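Local coordinates for enoyl-[acyl-carrier-protein] reductase [FMN] (Thermotoga maritima, PDB 5GVH), which probably reduces enoyl-acyl-carrier-protein substrates with NADH in fatty acid synthesis, and binds flavin mononucleotide as its cofactor, at residues Pro16-Gly21 with Ala189-Thr194; Pro28-Ala33 with Val200-His205; Thr194-Ser199 with Lys291-Asp296. All coordinates share one frame; numbering follows the deposited sequence.

Interaction 1: Pro16-Gly21 with Ala189-Thr194; sequences PILMGG and AVQMGT. With FMN (flavin mononucleotide), chain C.
Ala189 begins the pairing by setting its CB against Pro16 CB, 3.6 Å away. Val190 N then bonds to Pro16 O. Val190 O accepts Leu18 N at 2.6 Å. These are the bonds of a parallel pair. They join the first and last strands of the TIM barrel and so close it. Val190 and Ile17 lie side by side, both facing the outer helices 176-184 and 290-310. Gln191 is on the other face with Leu18; their CB atoms are 3.8 Å apart. Gln191 CG stands anti to the backbone N (chi1 162°); the extended chain carries Gln191 CD past Gly20 CA at 3.5 Å. Gln191 NE2 ends 2.7 Å from FMN O3', in a weak, bent bond (125°). With alanine at Gln191, FMN O3' would probably lose this donor and Gly20 CA its cover. Met192 N bonds to Leu18 O. Met192 O accepts Gly20 N at 2.8 Å. The Met192 side chain bends at its end, putting CE against Ile17 CG2. Gly193 N gives FMN O2P a bond of 2.9 Å. Thr194 meets FMN O3P twice, through N and through OG1 at 2.5 Å. The phosphate is therefore gripped here by two backbone N-H groups and one hydroxyl where helix 194-197 starts, and that helix end is likely to steady its negative charge.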
loop_
_atom_site.group_PDB
_atom_site.type_symbol
_atom_site.label_atom_id
_atom_site.label_comp_id
_atom_site.label_asym_id
_atom_site.label_seq_id
_atom_site.Cartn_x
_atom_site.Cartn_y
_atom_site.Cartn_z
ATOM N N PRO A 16 -8.219 17.216 9.983
ATOM C CA PRO A 16 -7.106 17.064 9.037
ATOM C C PRO A 16 -7.513 16.189 7.858
ATOM O O PRO A 16 -6.957 15.108 7.660
ATOM C CB PRO A 16 -6.036 16.367 9.874
ATOM C CG PRO A 16 -6.793 15.425 10.732
ATOM C CD PRO A 16 -8.207 15.944 10.861
ATOM N N ILE A 17 -8.484 16.665 7.088
ATOM C CA ILE A 17 -9.021 15.916 5.955
ATOM C C ILE A 17 -9.025 16.826 4.736
ATOM O O ILE A 17 -9.702 17.857 4.737
ATOM C CB ILE A 17 -10.446 15.403 6.219
ATOM C CG1 ILE A 17 -10.465 14.365 7.340
ATOM C CG2 ILE A 17 -11.051 14.825 4.941
ATOM C CD1 ILE A 17 -11.863 13.825 7.592
ATOM N N LEU A 18 -8.294 16.439 3.694
ATOM C CA LEU A 18 -8.309 17.149 2.422
ATOM C C LEU A 18 -9.184 16.401 1.424
ATOM O O LEU A 18 -9.304 15.177 1.464
ATOM C CB LEU A 18 -6.903 17.280 1.828
ATOM C CG LEU A 18 -5.752 18.052 2.480
ATOM C CD1 LEU A 18 -5.024 18.905 1.443
ATOM C CD2 LEU A 18 -6.176 18.860 3.687
ATOM N N MET A 19 -9.786 17.148 0.516
ATOM C CA MET A 19 -10.436 16.586 -0.659
ATOM C C MET A 19 -9.432 16.618 -1.800
ATOM O O MET A 19 -8.917 17.692 -2.137
ATOM C CB MET A 19 -11.685 17.395 -1.002
ATOM C CG MET A 19 -12.599 16.845 -2.099
ATOM S SD MET A 19 -13.799 18.154 -2.580
ATOM C CE MET A 19 -13.356 18.419 -4.275
ATOM N N GLY A 20 -9.136 15.454 -2.380
ATOM C CA GLY A 20 -8.221 15.407 -3.502
ATOM C C GLY A 20 -8.686 16.217 -4.700
ATOM O O GLY A 20 -9.851 16.126 -5.105
ATOM N N GLY A 21 -7.797 17.028 -5.272
ATOM C CA GLY A 21 -8.126 17.711 -6.506
ATOM C C GLY A 21 -8.463 16.704 -7.580
ATOM O O GLY A 21 -7.707 15.747 -7.758
ATOM N N ALA A 189 -2.300 14.536 8.253
ATOM C CA ALA A 189 -3.609 14.756 7.652
ATOM C C ALA A 189 -3.778 13.686 6.585
ATOM O O ALA A 189 -2.825 12.978 6.250
ATOM C CB ALA A 189 -3.750 16.169 7.056
ATOM N N VAL A 190 -5.000 13.579 6.044
ATOM C CA VAL A 190 -5.301 12.646 4.964
ATOM C C VAL A 190 -6.034 13.367 3.843
ATOM O O VAL A 190 -6.741 14.356 4.064
ATOM C CB VAL A 190 -6.123 11.427 5.443
ATOM C CG1 VAL A 190 -5.314 10.603 6.475
ATOM C CG2 VAL A 190 -7.483 11.846 5.990
ATOM N N GLN A 191 -5.836 12.872 2.623
ATOM C CA GLN A 191 -6.538 13.336 1.434
ATOM C C GLN A 191 -7.274 12.161 0.794
ATOM O O GLN A 191 -6.693 11.085 0.595
ATOM C CB GLN A 191 -5.559 13.973 0.442
ATOM C CG GLN A 191 -6.093 14.089 -0.979
ATOM C CD GLN A 191 -5.130 14.805 -1.929
ATOM O OE1 GLN A 191 -4.947 16.010 -1.829
ATOM N NE2 GLN A 191 -4.531 14.063 -2.864
ATOM N N MET A 192 -8.549 12.367 0.480
ATOM C CA MET A 192 -9.402 11.336 -0.094
ATOM C C MET A 192 -9.988 11.833 -1.406
ATOM O O MET A 192 -10.297 13.021 -1.554
ATOM C CB MET A 192 -10.539 10.944 0.871
ATOM C CG MET A 192 -10.087 10.133 2.082
ATOM S SD MET A 192 -11.394 9.745 3.270
ATOM C CE MET A 192 -11.103 11.047 4.450
ATOM N N GLY A 193 -10.130 10.928 -2.363
ATOM C CA GLY A 193 -10.808 11.257 -3.597
ATOM C C GLY A 193 -12.028 10.390 -3.803
ATOM O O GLY A 193 -13.154 10.900 -3.825
ATOM N N THR A 194 -11.812 9.071 -3.934
ATOM C CA THR A 194 -12.907 8.139 -4.205
ATOM C C THR A 194 -13.975 8.196 -3.117
ATOM O O THR A 194 -15.169 8.137 -3.418
ATOM C CB THR A 194 -12.373 6.704 -4.358
ATOM O OG1 THR A 194 -11.332 6.660 -5.349
ATOM C CG2 THR A 194 -13.490 5.732 -4.785
HETATM N N1 FMN C . -5.114 14.183 -8.615
HETATM C C2 FMN C . -4.509 15.295 -9.182
HETATM O O2 FMN C . -3.455 15.762 -8.746
HETATM N N3 FMN C . -5.090 15.901 -10.263
HETATM C C4 FMN C . -6.267 15.426 -10.788
HETATM O O4 FMN C . -6.754 15.994 -11.765
HETATM C C4A FMN C . -6.878 14.312 -10.224
HETATM N N5 FMN C . -8.059 13.833 -10.752
HETATM C C5A FMN C . -8.681 12.741 -10.178
HETATM C C6 FMN C . -9.879 12.283 -10.716
HETATM C C7 FMN C . -10.521 11.191 -10.161
HETATM C C7M FMN C . -11.810 10.713 -10.764
HETATM C C8 FMN C . -9.962 10.543 -9.055
HETATM C C8M FMN C . -10.646 9.347 -8.454
HETATM C C9 FMN C . -8.760 11.000 -8.514
HETATM C C9A FMN C . -8.110 12.106 -9.073
HETATM N N10 FMN C . -6.915 12.585 -8.544
HETATM C C10 FMN C . -6.297 13.684 -9.124
HETATM C "C1'" FMN C . -6.295 11.916 -7.348
HETATM C "C2'" FMN C . -6.927 12.470 -6.073
HETATM O "O2'" FMN C . -6.567 13.824 -5.925
HETATM C "C3'" FMN C . -6.461 11.737 -4.822
HETATM O "O3'" FMN C . -5.105 12.057 -4.598
HETATM C "C4'" FMN C . -6.679 10.231 -4.919
HETATM O "O4'" FMN C . -8.020 10.011 -5.282
HETATM C "C5'" FMN C . -6.465 9.541 -3.577
HETATM O "O5'" FMN C . -6.797 8.168 -3.683
HETATM P P FMN C . -8.212 7.544 -3.193
HETATM O O1P FMN C . -7.966 6.107 -2.764
HETATM O O2P FMN C . -8.813 8.327 -2.052
HETATM O O3P FMN C . -9.153 7.508 -4.375
#

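Interaction 2: Pro28-Ala33 with Val200-His205; sequences PTLAAA and VESDVH
The first helix after the opening strand of the TIM barrel, 28-36, here meets the loop that comes after the last strand, 190-192, and the short helix 194-197. Leu30 and Ala33 face Glu201 and Ser202 in the run between helices 194-197 and 206-213. The contact is small and made mostly of carbon atoms. Leu30 does the closest touching. Its CG is anti to the backbone N (chi1 176°), which carries the branch out from the helix. Leu30 CD1 then presses on Ser202 CB at 3.4 Å. Ser202 CA is also near Leu30 CD1, at 3.5 Å. Both are tighter than normal van der Waals spacing, so the packing is tight here. Although its CB points away overall, Ser202 still touches Leu30 CD1 through that CB. Thr29 comes in at the margin, with its CG2 4.2 Å from Glu201 O. Ala33 turns its CB toward the loop and rests on Glu201 CG, 3.7 Å away. The chain of Glu201 is bent at chi2 (82°), so the aliphatic part covers Ala33 while the carboxylate goes elsewhere. Glu201 OE1 bonds to Val290 N at the start of helix 290-310, and this helix end would probably stabilise its negative charge. Within the loop, which runs on to His205 at the N-cap of helix 206-213, Ser202 OG accepts Val204 N in a weak but straight bond of 3.4 Å.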
loop_
_atom_site.group_PDB
_atom_site.type_symbol
_atom_site.label_atom_id
_atom_site.label_comp_id
_atom_site.label_asym_id
_atom_site.label_seq_id
_atom_site.Cartn_x
_atom_site.Cartn_y
_atom_site.Cartn_z
ATOM N N PRO A 28 -17.065 23.066 -7.664
ATOM C CA PRO A 28 -17.245 24.000 -6.537
ATOM C C PRO A 28 -18.311 23.560 -5.545
ATOM O O PRO A 28 -18.183 23.844 -4.348
ATOM C CB PRO A 28 -17.626 25.312 -7.233
ATOM C CG PRO A 28 -17.014 25.201 -8.586
ATOM C CD PRO A 28 -17.146 23.757 -8.964
ATOM N N THR A 29 -19.356 22.868 -6.006
ATOM C CA THR A 29 -20.390 22.387 -5.094
ATOM C C THR A 29 -19.823 21.356 -4.120
ATOM O O THR A 29 -19.985 21.479 -2.899
ATOM C CB THR A 29 -21.559 21.796 -5.890
ATOM O OG1 THR A 29 -22.037 22.759 -6.834
ATOM C CG2 THR A 29 -22.697 21.424 -4.965
ATOM N N LEU A 30 -19.129 20.340 -4.636
ATOM C CA LEU A 30 -18.647 19.287 -3.747
ATOM C C LEU A 30 -17.518 19.793 -2.846
ATOM O O LEU A 30 -17.492 19.477 -1.648
ATOM C CB LEU A 30 -18.246 18.061 -4.574
ATOM C CG LEU A 30 -17.612 16.821 -3.937
ATOM C CD1 LEU A 30 -18.079 15.554 -4.565
ATOM C CD2 LEU A 30 -16.206 16.866 -4.253
ATOM N N ALA A 31 -16.621 20.634 -3.374
ATOM C CA ALA A 31 -15.574 21.197 -2.523
ATOM C C ALA A 31 -16.141 22.147 -1.473
ATOM O O ALA A 31 -15.579 22.264 -0.379
ATOM C CB ALA A 31 -14.523 21.911 -3.372
ATOM N N ALA A 32 -17.239 22.840 -1.774
ATOM C CA ALA A 32 -17.826 23.707 -0.757
ATOM C C ALA A 32 -18.374 22.893 0.409
ATOM O O ALA A 32 -18.174 23.257 1.573
ATOM C CB ALA A 32 -18.920 24.583 -1.368
ATOM N N ALA A 33 -19.063 21.788 0.117
ATOM C CA ALA A 33 -19.564 20.934 1.190
ATOM C C ALA A 33 -18.433 20.398 2.056
ATOM O O ALA A 33 -18.594 20.278 3.276
ATOM C CB ALA A 33 -20.381 19.784 0.613
ATOM N N VAL A 200 -23.416 12.291 -1.515
ATOM C CA VAL A 200 -24.639 12.782 -2.153
ATOM C C VAL A 200 -24.432 14.175 -2.738
ATOM O O VAL A 200 -25.049 14.517 -3.750
ATOM C CB VAL A 200 -25.836 12.748 -1.178
ATOM C CG1 VAL A 200 -26.163 11.318 -0.768
ATOM C CG2 VAL A 200 -25.561 13.603 0.036
ATOM N N GLU A 201 -23.555 14.987 -2.137
ATOM C CA GLU A 201 -23.243 16.307 -2.686
ATOM C C GLU A 201 -22.537 16.237 -4.038
ATOM O O GLU A 201 -22.522 17.233 -4.763
ATOM C CB GLU A 201 -22.373 17.098 -1.710
ATOM C CG GLU A 201 -23.061 17.526 -0.425
ATOM C CD GLU A 201 -23.105 16.439 0.622
ATOM O OE1 GLU A 201 -22.756 15.281 0.294
ATOM O OE2 GLU A 201 -23.479 16.750 1.776
ATOM N N SER A 202 -21.939 15.098 -4.379
ATOM C CA SER A 202 -21.301 14.915 -5.677
ATOM C C SER A 202 -22.324 14.946 -6.801
ATOM O O SER A 202 -23.450 14.465 -6.659
ATOM C CB SER A 202 -20.557 13.572 -5.716
ATOM O OG SER A 202 -19.852 13.401 -6.935
ATOM N N ASP A 203 -21.910 15.468 -7.951
ATOM C CA ASP A 203 -22.794 15.519 -9.106
ATOM C C ASP A 203 -22.327 14.624 -10.243
ATOM O O ASP A 203 -22.803 14.771 -11.372
ATOM C CB ASP A 203 -22.957 16.963 -9.583
ATOM C CG ASP A 203 -21.637 17.667 -9.759
ATOM O OD1 ASP A 203 -20.711 17.043 -10.315
ATOM O OD2 ASP A 203 -21.526 18.840 -9.324
ATOM N N VAL A 204 -21.404 13.698 -9.977
ATOM C CA VAL A 204 -21.045 12.731 -11.004
ATOM C C VAL A 204 -22.273 11.898 -11.362
ATOM O O VAL A 204 -23.210 11.740 -10.567
ATOM C CB VAL A 204 -19.882 11.832 -10.553
ATOM C CG1 VAL A 204 -18.611 12.643 -10.400
ATOM C CG2 VAL A 204 -20.223 11.136 -9.242
ATOM N N HIS A 205 -22.277 11.391 -12.587
ATOM C CA HIS A 205 -23.365 10.544 -13.041
ATOM C C HIS A 205 -23.577 9.415 -12.036
ATOM O O HIS A 205 -22.614 8.727 -11.669
ATOM C CB HIS A 205 -23.042 9.990 -14.425
ATOM C CG HIS A 205 -24.210 9.372 -15.128
ATOM N ND1 HIS A 205 -24.883 8.273 -14.637
ATOM C CD2 HIS A 205 -24.811 9.686 -16.301
ATOM C CE1 HIS A 205 -25.851 7.942 -15.474
ATOM N NE2 HIS A 205 -25.826 8.782 -16.494
#

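Interaction 3: Thr194-Ser199 with Lys291-Asp296; sequences TRFVAS and KQIIED. With FMN (flavin mononucleotide), chain C.
Ile293 sets its CD1 over one face of the Arg195 guanidinium, and the NE of that buried group has no polar partner in the model. The contact joins two helices of the TIM barrel: the short helix 194-197, whose start binds the FMN phosphate, and the long C-terminal helix 290-310. Ile293 carries most of it. Its two branches divide the work. Ile293 CG2 touches the aliphatic run of Arg195, 3.7 Å from CG. Ile293 CD1 lies 3.9 Å from Arg195 NE and also packs on Ser199 CB at 3.8 Å. Phe196 meets the CG2 methyl too, its CE2 4.2 Å from Ile293 CG2, with the ring set obliquely. Ile294 meets the same ring at its edge, CG1 standing 4.2 Å from Phe196 CZ. Phe196 and Ile294 both reach on to Ile17 of strand 17-19. Arg195 is bent at chi2 (71°) and chi3 (-77°), which folds its end back along its own helix. Its NH2 bonds to Ala198 O at 2.8 Å, about 20° out of the guanidinium plane, and also to Glu286 O. These two bonds fix the flat group under Ile293. Ala198 is the centre of an inverse gamma turn that ends the short helix. Just beyond it, Ser199 OG gives a bond of 2.7 Å to Phe196 O, standing above the carbonyl plane.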
loop_
_atom_site.group_PDB
_atom_site.type_symbol
_atom_site.label_atom_id
_atom_site.label_comp_id
_atom_site.label_asym_id
_atom_site.label_seq_id
_atom_site.Cartn_x
_atom_site.Cartn_y
_atom_site.Cartn_z
ATOM N N THR A 194 -11.812 9.071 -3.934
ATOM C CA THR A 194 -12.907 8.139 -4.205
ATOM C C THR A 194 -13.975 8.196 -3.117
ATOM O O THR A 194 -15.169 8.137 -3.418
ATOM C CB THR A 194 -12.373 6.704 -4.358
ATOM O OG1 THR A 194 -11.332 6.660 -5.349
ATOM C CG2 THR A 194 -13.490 5.732 -4.785
ATOM N N ARG A 195 -13.569 8.300 -1.847
ATOM C CA ARG A 195 -14.549 8.418 -0.766
ATOM C C ARG A 195 -15.436 9.662 -0.919
ATOM O O ARG A 195 -16.613 9.637 -0.538
ATOM C CB ARG A 195 -13.829 8.427 0.585
ATOM C CG ARG A 195 -14.684 8.773 1.802
ATOM C CD ARG A 195 -15.680 7.682 2.169
ATOM N NE ARG A 195 -16.845 7.667 1.290
ATOM C CZ ARG A 195 -17.936 6.940 1.506
ATOM N NH1 ARG A 195 -18.018 6.169 2.585
ATOM N NH2 ARG A 195 -18.946 6.988 0.647
ATOM N N PHE A 196 -14.908 10.752 -1.475
ATOM C CA PHE A 196 -15.706 11.969 -1.631
ATOM C C PHE A 196 -16.478 12.024 -2.943
ATOM O O PHE A 196 -17.403 12.831 -3.064
ATOM C CB PHE A 196 -14.821 13.215 -1.509
ATOM C CG PHE A 196 -14.520 13.627 -0.073
ATOM C CD1 PHE A 196 -13.239 14.037 0.294
ATOM C CD2 PHE A 196 -15.519 13.631 0.894
ATOM C CE1 PHE A 196 -12.956 14.435 1.599
ATOM C CE2 PHE A 196 -15.236 14.018 2.203
ATOM C CZ PHE A 196 -13.950 14.418 2.556
ATOM N N VAL A 197 -16.120 11.208 -3.932
ATOM C CA VAL A 197 -16.990 11.049 -5.094
ATOM C C VAL A 197 -18.268 10.317 -4.691
ATOM O O VAL A 197 -19.355 10.595 -5.214
ATOM C CB VAL A 197 -16.244 10.311 -6.225
ATOM C CG1 VAL A 197 -17.150 10.103 -7.449
ATOM C CG2 VAL A 197 -14.963 11.056 -6.611
ATOM N N ALA A 198 -18.156 9.375 -3.747
ATOM C CA ALA A 198 -19.285 8.563 -3.290
ATOM C C ALA A 198 -20.059 9.286 -2.182
ATOM O O ALA A 198 -20.319 8.753 -1.101
ATOM C CB ALA A 198 -18.797 7.195 -2.828
ATOM N N SER A 199 -20.421 10.532 -2.474
ATOM C CA SER A 199 -21.169 11.374 -1.552
ATOM C C SER A 199 -22.371 11.955 -2.278
ATOM O O SER A 199 -22.355 12.108 -3.502
ATOM C CB SER A 199 -20.311 12.508 -0.994
ATOM O OG SER A 199 -19.896 13.362 -2.041
ATOM N N LYS A 291 -20.687 15.755 5.218
ATOM C CA LYS A 291 -20.448 15.997 6.638
ATOM C C LYS A 291 -20.504 14.700 7.435
ATOM O O LYS A 291 -19.737 14.516 8.386
ATOM C CB LYS A 291 -21.447 17.009 7.199
ATOM C CG LYS A 291 -21.207 17.284 8.689
ATOM C CD LYS A 291 -21.819 18.594 9.144
ATOM C CE LYS A 291 -23.133 18.346 9.868
ATOM N NZ LYS A 291 -22.977 17.446 11.051
ATOM N N GLN A 292 -21.404 13.792 7.060
ATOM C CA GLN A 292 -21.496 12.509 7.746
ATOM C C GLN A 292 -20.222 11.692 7.554
ATOM O O GLN A 292 -19.744 11.039 8.489
ATOM C CB GLN A 292 -22.716 11.746 7.238
ATOM C CG GLN A 292 -22.683 10.267 7.515
ATOM C CD GLN A 292 -24.069 9.685 7.653
ATOM O OE1 GLN A 292 -24.795 10.020 8.588
ATOM N NE2 GLN A 292 -24.449 8.814 6.724
ATOM N N ILE A 293 -19.664 11.722 6.341
ATOM C CA ILE A 293 -18.403 11.042 6.058
ATOM C C ILE A 293 -17.314 11.519 7.012
ATOM O O ILE A 293 -16.605 10.714 7.630
ATOM C CB ILE A 293 -18.002 11.273 4.591
ATOM C CG1 ILE A 293 -19.057 10.685 3.650
ATOM C CG2 ILE A 293 -16.638 10.683 4.311
ATOM C CD1 ILE A 293 -18.796 10.972 2.194
ATOM N N ILE A 294 -17.180 12.835 7.163
ATOM C CA ILE A 294 -16.096 13.387 7.967
ATOM C C ILE A 294 -16.277 13.036 9.440
ATOM O O ILE A 294 -15.305 12.727 10.147
ATOM C CB ILE A 294 -16.008 14.907 7.749
ATOM C CG1 ILE A 294 -15.540 15.194 6.323
ATOM C CG2 ILE A 294 -15.111 15.569 8.792
ATOM C CD1 ILE A 294 -15.206 16.628 6.072
ATOM N N GLU A 295 -17.515 13.088 9.936
ATOM C CA GLU A 295 -17.717 12.808 11.352
ATOM C C GLU A 295 -17.602 11.324 11.648
ATOM O O GLU A 295 -17.090 10.952 12.708
ATOM C CB GLU A 295 -19.062 13.349 11.830
ATOM C CG GLU A 295 -19.223 14.829 11.591
ATOM C CD GLU A 295 -20.656 15.280 11.748
ATOM O OE1 GLU A 295 -21.566 14.510 11.361
ATOM O OE2 GLU A 295 -20.872 16.408 12.242
ATOM N N ASP A 296 -18.079 10.469 10.735
ATOM C CA ASP A 296 -17.883 9.029 10.890
ATOM C C ASP A 296 -16.401 8.685 10.933
ATOM O O ASP A 296 -15.946 7.925 11.797
ATOM C CB ASP A 296 -18.567 8.262 9.755
ATOM C CG ASP A 296 -20.072 8.239 9.886
ATOM O OD1 ASP A 296 -20.589 8.754 10.901
ATOM O OD2 ASP A 296 -20.732 7.660 8.996
HETATM N N1 FMN C . -5.114 14.183 -8.615
HETATM C C2 FMN C . -4.509 15.295 -9.182
HETATM O O2 FMN C . -3.455 15.762 -8.746
HETATM N N3 FMN C . -5.090 15.901 -10.263
HETATM C C4 FMN C . -6.267 15.426 -10.788
HETATM O O4 FMN C . -6.754 15.994 -11.765
HETATM C C4A FMN C . -6.878 14.312 -10.224
HETATM N N5 FMN C . -8.059 13.833 -10.752
HETATM C C5A FMN C . -8.681 12.741 -10.178
HETATM C C6 FMN C . -9.879 12.283 -10.716
HETATM C C7 FMN C . -10.521 11.191 -10.161
HETATM C C7M FMN C . -11.810 10.713 -10.764
HETATM C C8 FMN C . -9.962 10.543 -9.055
HETATM C C8M FMN C . -10.646 9.347 -8.454
HETATM C C9 FMN C . -8.760 11.000 -8.514
HETATM C C9A FMN C . -8.110 12.106 -9.073
HETATM N N10 FMN C . -6.915 12.585 -8.544
HETATM C C10 FMN C . -6.297 13.684 -9.124
HETATM C "C1'" FMN C . -6.295 11.916 -7.348
HETATM C "C2'" FMN C . -6.927 12.470 -6.073
HETATM O "O2'" FMN C . -6.567 13.824 -5.925
HETATM C "C3'" FMN C . -6.461 11.737 -4.822
HETATM O "O3'" FMN C . -5.105 12.057 -4.598
HETATM C "C4'" FMN C . -6.679 10.231 -4.919
HETATM O "O4'" FMN C . -8.020 10.011 -5.282
HETATM C "C5'" FMN C . -6.465 9.541 -3.577
HETATM O "O5'" FMN C . -6.797 8.168 -3.683
HETATM P P FMN C . -8.212 7.544 -3.193
HETATM O O1P FMN C . -7.966 6.107 -2.764
HETATM O O2P FMN C . -8.813 8.327 -2.052
HETATM O O3P FMN C . -9.153 7.508 -4.375
#

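The segments come along the chain in the order 16-21, 28-33, 189-194, 194-199, 200-205 and 291-296. Interaction 3 takes up the chain at Thr194, where interaction 1 ends; interaction 2 crosses both. The centres of interactions 1 and 2 lie about 14 Å apart. Those of interactions 1 and 3 are about 10 Å apart. Those of interactions 2 and 3 are about 11 Å apart. Met19 SD of interaction 1 packs on Leu30 CD2 of interaction 2, and Met19 CG on Phe196 of interaction 3. Leu30 CD1 also reaches Phe196 O. The strand seam of the TIM barrel is thus flanked by helices 28-36, 194-197 and 290-310, next to the FMN site that interactions 1 and 3 both touch.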